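Side-chain contacts in protein YrdA (Escherichia coli, PDB 3TIO), which probably binds zinc as a trimeric homologue of the gamma-class carbonic anhydrases: residues A[4-8]-A[9-13]; A[139-143]-A[144-148]. The protein carries 1 engineered substitution. One frame throughout, in Å; residues are numbered along the deposited sequence.

Contact 1. Residues A[4-8]-A[9-13]; sequences LHPYR and DLFPQ. Engineered in segment 4-8: His5 (natural residue Arg).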
loop_
_atom_site.group_PDB
_atom_site.type_symbol
_atom_site.label_atom_id
_atom_site.label_comp_id
_atom_site.label_asym_id
_atom_site.label_seq_id
_atom_site.Cartn_x
_atom_site.Cartn_y
_atom_site.Cartn_z
ATOM N N LEU A 4 -5.033 -3.414 19.752
ATOM C CA LEU A 4 -4.525 -4.757 20.013
ATOM C C LEU A 4 -5.661 -5.769 19.954
ATOM O O LEU A 4 -6.712 -5.577 20.570
ATOM C CB LEU A 4 -3.847 -4.812 21.386
ATOM C CG LEU A 4 -2.710 -3.813 21.619
ATOM C CD1 LEU A 4 -2.173 -3.968 23.035
ATOM C CD2 LEU A 4 -1.603 -4.036 20.599
ATOM N N HIS A 5 -5.448 -6.850 19.211
ATOM C CA HIS A 5 -6.463 -7.881 19.055
ATOM C C HIS A 5 -5.879 -9.266 19.265
ATOM O O HIS A 5 -4.748 -9.543 18.872
ATOM C CB HIS A 5 -7.075 -7.802 17.658
ATOM C CG HIS A 5 -7.603 -6.448 17.308
ATOM N ND1 HIS A 5 -8.766 -5.940 17.845
ATOM C CD2 HIS A 5 -7.116 -5.487 16.488
ATOM C CE1 HIS A 5 -8.974 -4.725 17.369
ATOM N NE2 HIS A 5 -7.986 -4.426 16.544
ATOM N N PRO A 6 -6.645 -10.160 19.898
ATOM C CA PRO A 6 -6.120 -11.504 20.116
ATOM C C PRO A 6 -6.454 -12.441 18.959
ATOM O O PRO A 6 -7.398 -12.208 18.205
ATOM C CB PRO A 6 -6.814 -11.927 21.402
ATOM C CG PRO A 6 -8.177 -11.334 21.218
ATOM C CD PRO A 6 -7.867 -9.938 20.693
ATOM N N TYR A 7 -5.648 -13.484 18.809
ATOM C CA TYR A 7 -5.888 -14.504 17.801
ATOM C C TYR A 7 -5.919 -15.757 18.657
ATOM O O TYR A 7 -4.871 -16.280 19.042
ATOM C CB TYR A 7 -4.744 -14.594 16.792
ATOM C CG TYR A 7 -4.954 -15.694 15.774
ATOM C CD1 TYR A 7 -5.972 -15.608 14.827
ATOM C CD2 TYR A 7 -4.152 -16.834 15.777
ATOM C CE1 TYR A 7 -6.189 -16.633 13.907
ATOM C CE2 TYR A 7 -4.360 -17.862 14.864
ATOM C CZ TYR A 7 -5.378 -17.755 13.933
ATOM O OH TYR A 7 -5.584 -18.770 13.029
ATOM N N ARG A 8 -7.125 -16.220 18.971
ATOM C CA ARG A 8 -7.304 -17.379 19.836
ATOM C C ARG A 8 -6.821 -16.898 21.201
ATOM O O ARG A 8 -7.303 -15.877 21.695
ATOM C CB ARG A 8 -6.476 -18.564 19.326
ATOM C CG ARG A 8 -6.776 -18.903 17.871
ATOM C CD ARG A 8 -5.958 -20.076 17.352
ATOM N NE ARG A 8 -6.401 -21.352 17.902
ATOM C CZ ARG A 8 -5.940 -22.533 17.503
ATOM N NH1 ARG A 8 -5.019 -22.600 16.551
ATOM N NH2 ARG A 8 -6.399 -23.648 18.056
ATOM N N ASP A 9 -5.867 -17.594 21.810
ATOM C CA ASP A 9 -5.370 -17.157 23.110
ATOM C C ASP A 9 -4.039 -16.420 22.973
ATOM O O ASP A 9 -3.299 -16.263 23.943
ATOM C CB ASP A 9 -5.225 -18.349 24.062
ATOM C CG ASP A 9 -4.138 -19.310 23.636
ATOM O OD1 ASP A 9 -4.166 -19.762 22.472
ATOM O OD2 ASP A 9 -3.259 -19.619 24.470
ATOM N N LEU A 10 -3.745 -15.966 21.758
ATOM C CA LEU A 10 -2.515 -15.233 21.487
ATOM C C LEU A 10 -2.826 -13.742 21.510
ATOM O O LEU A 10 -3.800 -13.299 20.904
ATOM C CB LEU A 10 -1.954 -15.630 20.120
ATOM C CG LEU A 10 -1.578 -17.104 19.949
ATOM C CD1 LEU A 10 -1.179 -17.369 18.504
ATOM C CD2 LEU A 10 -0.442 -17.456 20.897
ATOM N N PHE A 11 -2.001 -12.973 22.211
ATOM C CA PHE A 11 -2.212 -11.533 22.320
ATOM C C PHE A 11 -0.874 -10.801 22.339
ATOM O O PHE A 11 0.118 -11.315 22.850
ATOM C CB PHE A 11 -2.984 -11.225 23.606
ATOM C CG PHE A 11 -3.565 -9.842 23.652
ATOM C CD1 PHE A 11 -4.721 -9.536 22.941
ATOM C CD2 PHE A 11 -2.958 -8.846 24.408
ATOM C CE1 PHE A 11 -5.264 -8.252 22.984
ATOM C CE2 PHE A 11 -3.495 -7.561 24.455
ATOM C CZ PHE A 11 -4.650 -7.267 23.741
ATOM N N PRO A 12 -0.830 -9.581 21.781
ATOM C CA PRO A 12 0.415 -8.809 21.753
ATOM C C PRO A 12 1.056 -8.555 23.120
ATOM O O PRO A 12 0.363 -8.317 24.114
ATOM C CB PRO A 12 -0.005 -7.509 21.067
ATOM C CG PRO A 12 -1.060 -7.965 20.121
ATOM C CD PRO A 12 -1.873 -8.916 20.978
ATOM N N GLN A 13 2.384 -8.620 23.151
ATOM C CA GLN A 13 3.175 -8.365 24.353
ATOM C C GLN A 13 3.847 -7.019 24.109
ATOM O O GLN A 13 4.575 -6.857 23.129
ATOM C CB GLN A 13 4.234 -9.455 24.543
ATOM C CG GLN A 13 3.703 -10.749 25.137
ATOM C CD GLN A 13 3.362 -10.615 26.609
ATOM O OE1 GLN A 13 2.504 -9.819 26.992
ATOM N NE2 GLN A 13 4.037 -11.396 27.445
#

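Contact 2. Residues A[139-143]-A[144-148]; sequences YLYLG and SPVKQ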
loop_
_atom_site.group_PDB
_atom_site.type_symbol
_atom_site.label_atom_id
_atom_site.label_comp_id
_atom_site.label_asym_id
_atom_site.label_seq_id
_atom_site.Cartn_x
_atom_site.Cartn_y
_atom_site.Cartn_z
ATOM N N TYR A 139 26.296 -2.891 3.543
ATOM C CA TYR A 139 26.100 -2.532 2.143
ATOM C C TYR A 139 24.760 -1.889 1.829
ATOM O O TYR A 139 23.804 -1.979 2.600
ATOM C CB TYR A 139 26.241 -3.758 1.238
ATOM C CG TYR A 139 27.634 -4.325 1.139
ATOM C CD1 TYR A 139 28.161 -5.113 2.159
ATOM C CD2 TYR A 139 28.426 -4.077 0.018
ATOM C CE1 TYR A 139 29.445 -5.646 2.065
ATOM C CE2 TYR A 139 29.710 -4.604 -0.086
ATOM C CZ TYR A 139 30.211 -5.388 0.941
ATOM O OH TYR A 139 31.478 -5.918 0.838
ATOM N N LEU A 140 24.713 -1.242 0.673
ATOM C CA LEU A 140 23.497 -0.618 0.174
ATOM C C LEU A 140 22.935 -1.560 -0.883
ATOM O O LEU A 140 23.658 -1.999 -1.778
ATOM C CB LEU A 140 23.798 0.736 -0.474
ATOM C CG LEU A 140 22.673 1.300 -1.351
ATOM C CD1 LEU A 140 21.445 1.578 -0.498
ATOM C CD2 LEU A 140 23.143 2.572 -2.048
ATOM N N TYR A 141 21.652 -1.886 -0.760
ATOM C CA TYR A 141 20.978 -2.750 -1.721
ATOM C C TYR A 141 19.848 -1.949 -2.361
ATOM O O TYR A 141 19.137 -1.221 -1.675
ATOM C CB TYR A 141 20.416 -3.997 -1.034
ATOM C CG TYR A 141 21.452 -5.060 -0.742
ATOM C CD1 TYR A 141 22.308 -4.952 0.354
ATOM C CD2 TYR A 141 21.582 -6.174 -1.571
ATOM C CE1 TYR A 141 23.271 -5.934 0.616
ATOM C CE2 TYR A 141 22.539 -7.158 -1.322
ATOM C CZ TYR A 141 23.378 -7.032 -0.227
ATOM O OH TYR A 141 24.322 -8.005 0.016
ATOM N N LEU A 142 19.691 -2.083 -3.676
ATOM C CA LEU A 142 18.659 -1.349 -4.412
ATOM C C LEU A 142 18.153 -2.171 -5.590
ATOM O O LEU A 142 18.898 -2.961 -6.163
ATOM C CB LEU A 142 19.233 -0.046 -4.982
ATOM C CG LEU A 142 20.030 0.932 -4.118
ATOM C CD1 LEU A 142 20.741 1.928 -5.019
ATOM C CD2 LEU A 142 19.112 1.646 -3.153
ATOM N N GLY A 143 16.888 -1.977 -5.952
ATOM C CA GLY A 143 16.348 -2.681 -7.101
ATOM C C GLY A 143 15.262 -3.707 -6.862
ATOM O O GLY A 143 14.944 -4.059 -5.729
ATOM N N SER A 144 14.687 -4.182 -7.962
ATOM C CA SER A 144 13.634 -5.186 -7.920
ATOM C C SER A 144 13.917 -6.233 -8.994
ATOM O O SER A 144 13.564 -6.044 -10.157
ATOM C CB SER A 144 12.273 -4.534 -8.172
ATOM O OG SER A 144 11.237 -5.501 -8.147
ATOM N N PRO A 145 14.575 -7.343 -8.621
ATOM C CA PRO A 145 15.057 -7.657 -7.273
ATOM C C PRO A 145 16.299 -6.845 -6.928
ATOM O O PRO A 145 16.978 -6.324 -7.815
ATOM C CB PRO A 145 15.347 -9.148 -7.357
ATOM C CG PRO A 145 15.863 -9.283 -8.753
ATOM C CD PRO A 145 14.879 -8.449 -9.547
ATOM N N VAL A 146 16.604 -6.747 -5.640
ATOM C CA VAL A 146 17.761 -5.977 -5.208
ATOM C C VAL A 146 19.095 -6.544 -5.657
ATOM O O VAL A 146 19.251 -7.748 -5.858
ATOM C CB VAL A 146 17.828 -5.835 -3.665
ATOM C CG1 VAL A 146 16.665 -5.006 -3.164
ATOM C CG2 VAL A 146 17.843 -7.210 -3.009
ATOM N N LYS A 147 20.051 -5.639 -5.815
ATOM C CA LYS A 147 21.414 -5.980 -6.184
ATOM C C LYS A 147 22.280 -5.247 -5.172
ATOM O O LYS A 147 21.894 -4.184 -4.678
ATOM C CB LYS A 147 21.753 -5.479 -7.591
ATOM C CG LYS A 147 21.029 -6.191 -8.719
ATOM C CD LYS A 147 21.465 -5.645 -10.070
ATOM C CE LYS A 147 20.807 -6.396 -11.215
ATOM N NZ LYS A 147 21.262 -5.889 -12.541
ATOM N N GLN A 148 23.432 -5.821 -4.851
ATOM C CA GLN A 148 24.355 -5.187 -3.922
ATOM C C GLN A 148 24.975 -4.043 -4.720
ATOM O O GLN A 148 25.624 -4.273 -5.741
ATOM C CB GLN A 148 25.431 -6.180 -3.489
ATOM C CG GLN A 148 26.290 -5.702 -2.331
ATOM C CD GLN A 148 27.298 -6.743 -1.894
ATOM O OE1 GLN A 148 28.284 -6.997 -2.585
ATOM N NE2 GLN A 148 27.050 -7.360 -0.747
HETATM O O HOH W 1 31.153 -8.122 -1.654
#

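Contact 1. Residues A[4-8]-A[9-13]
The ring of Phe11 lies across the residues that lead into the turn and meets two of them in different ways. Pro6 comes at its edge: Pro6 CB sits in the ring plane, 3.5 Å from Phe11 CD1. Farther along the ring Leu4 CB approaches Phe11 CZ obliquely, also at 3.5 Å, the two side chains crossing at about a right angle. The torsion of Phe11 explains this reach: with chi1 at -165°, CG stands opposite the backbone N and the ring is carried back along the incoming chain. One of its faces is covered by the next residue, Pro12, whose CD stands above the plane toward the rim. Leu4 turns its CD2 branch on that proline, CD2 lying 3.9 Å from Pro12 CB as the two side chains slide past each other in opposite directions.

A type II' beta turn from Tyr7 to Leu10 brings these groups together, reversing the chain after the first strand of a left-handed parallel beta-helix, the hexapeptide-repeat fold of this family. Two backbone bonds close it: Tyr7 N to Leu10 O at 2.8 Å and Leu10 N to Tyr7 O at 3.0 Å. Arg8, with phi at 68°, takes the first corner of the turn.

The side chains of this bridged pair, Tyr7 and Leu10, lie side by side, pointing the same way; Leu10 CD1 touches the tyrosine ring at its edge, 4.1 Å from Tyr7 CD2. Arg8 CG lies over a face of the same ring, toward its rim. The polar ends turn to a second subunit, where one carboxylate, Glu173 of that chain, accepts a hydrogen bond from Tyr7 OH and forms a salt bridge with Arg8 NH1.

Contact 2. Residues A[139-143]-A[144-148]
Strands 139-143 and 146-148 run antiparallel, their axes 4.2 Å apart at closest approach. Leu142 and Lys147 form a hydrogen-bonded pair, with Leu142 N 3.2 Å from Lys147 O and Lys147 N 2.9 Å from Leu142 O. Tyr141 and Gln148 face each other as a non-hydrogen-bonded pair, and Gln148 CA makes a CH-pi contact over the Tyr141 ring, 4.0 Å from its centroid. With CG anti to the backbone N (chi1 -169°) and an extended chain, Gln148 reaches on to Tyr139. Its amide stacks there within 11° of parallel, NE2 over the ring centre. The same NE2 donates to Tyr141 OH at 2.9 Å, through a bent bond tilted from the amide plane. A phenylalanine in place of Tyr141 would probably leave Gln148 NE2 without this acceptor and Glu136 N without its bond to the hydroxyl. In the tight connection, Gly143 has a positive phi, and at its backbone angles a side chain would jam against the preceding carbonyl O; a cis peptide precedes Pro145. Stacking and hydrogen bonding thus act on one amide, which is probably held against rotation both by the Tyr139 ring it lies on and by the bond to Tyr141 OH.

From the N terminus, contact 1 comes first: its turn closes between strand 4-5 and strand 13-14, at the opening coil of the beta-helix. The chain then winds through the successive coils, including those bearing the zinc ligands His66, His69 and His95, before contact 2 closes the hairpin between strands 139-143 and 146-151, which precedes helix 154-176. The two are in series, neither nested nor crossed. The centres of contact 1 and contact 2 lie about 35 Å apart, on opposite sides of the chain's centre, and the two do not touch. Contact 1 joins the first strands of two parallel sheets and meets a second subunit; contact 2 adds an antiparallel edge to the third sheet, within its own chain.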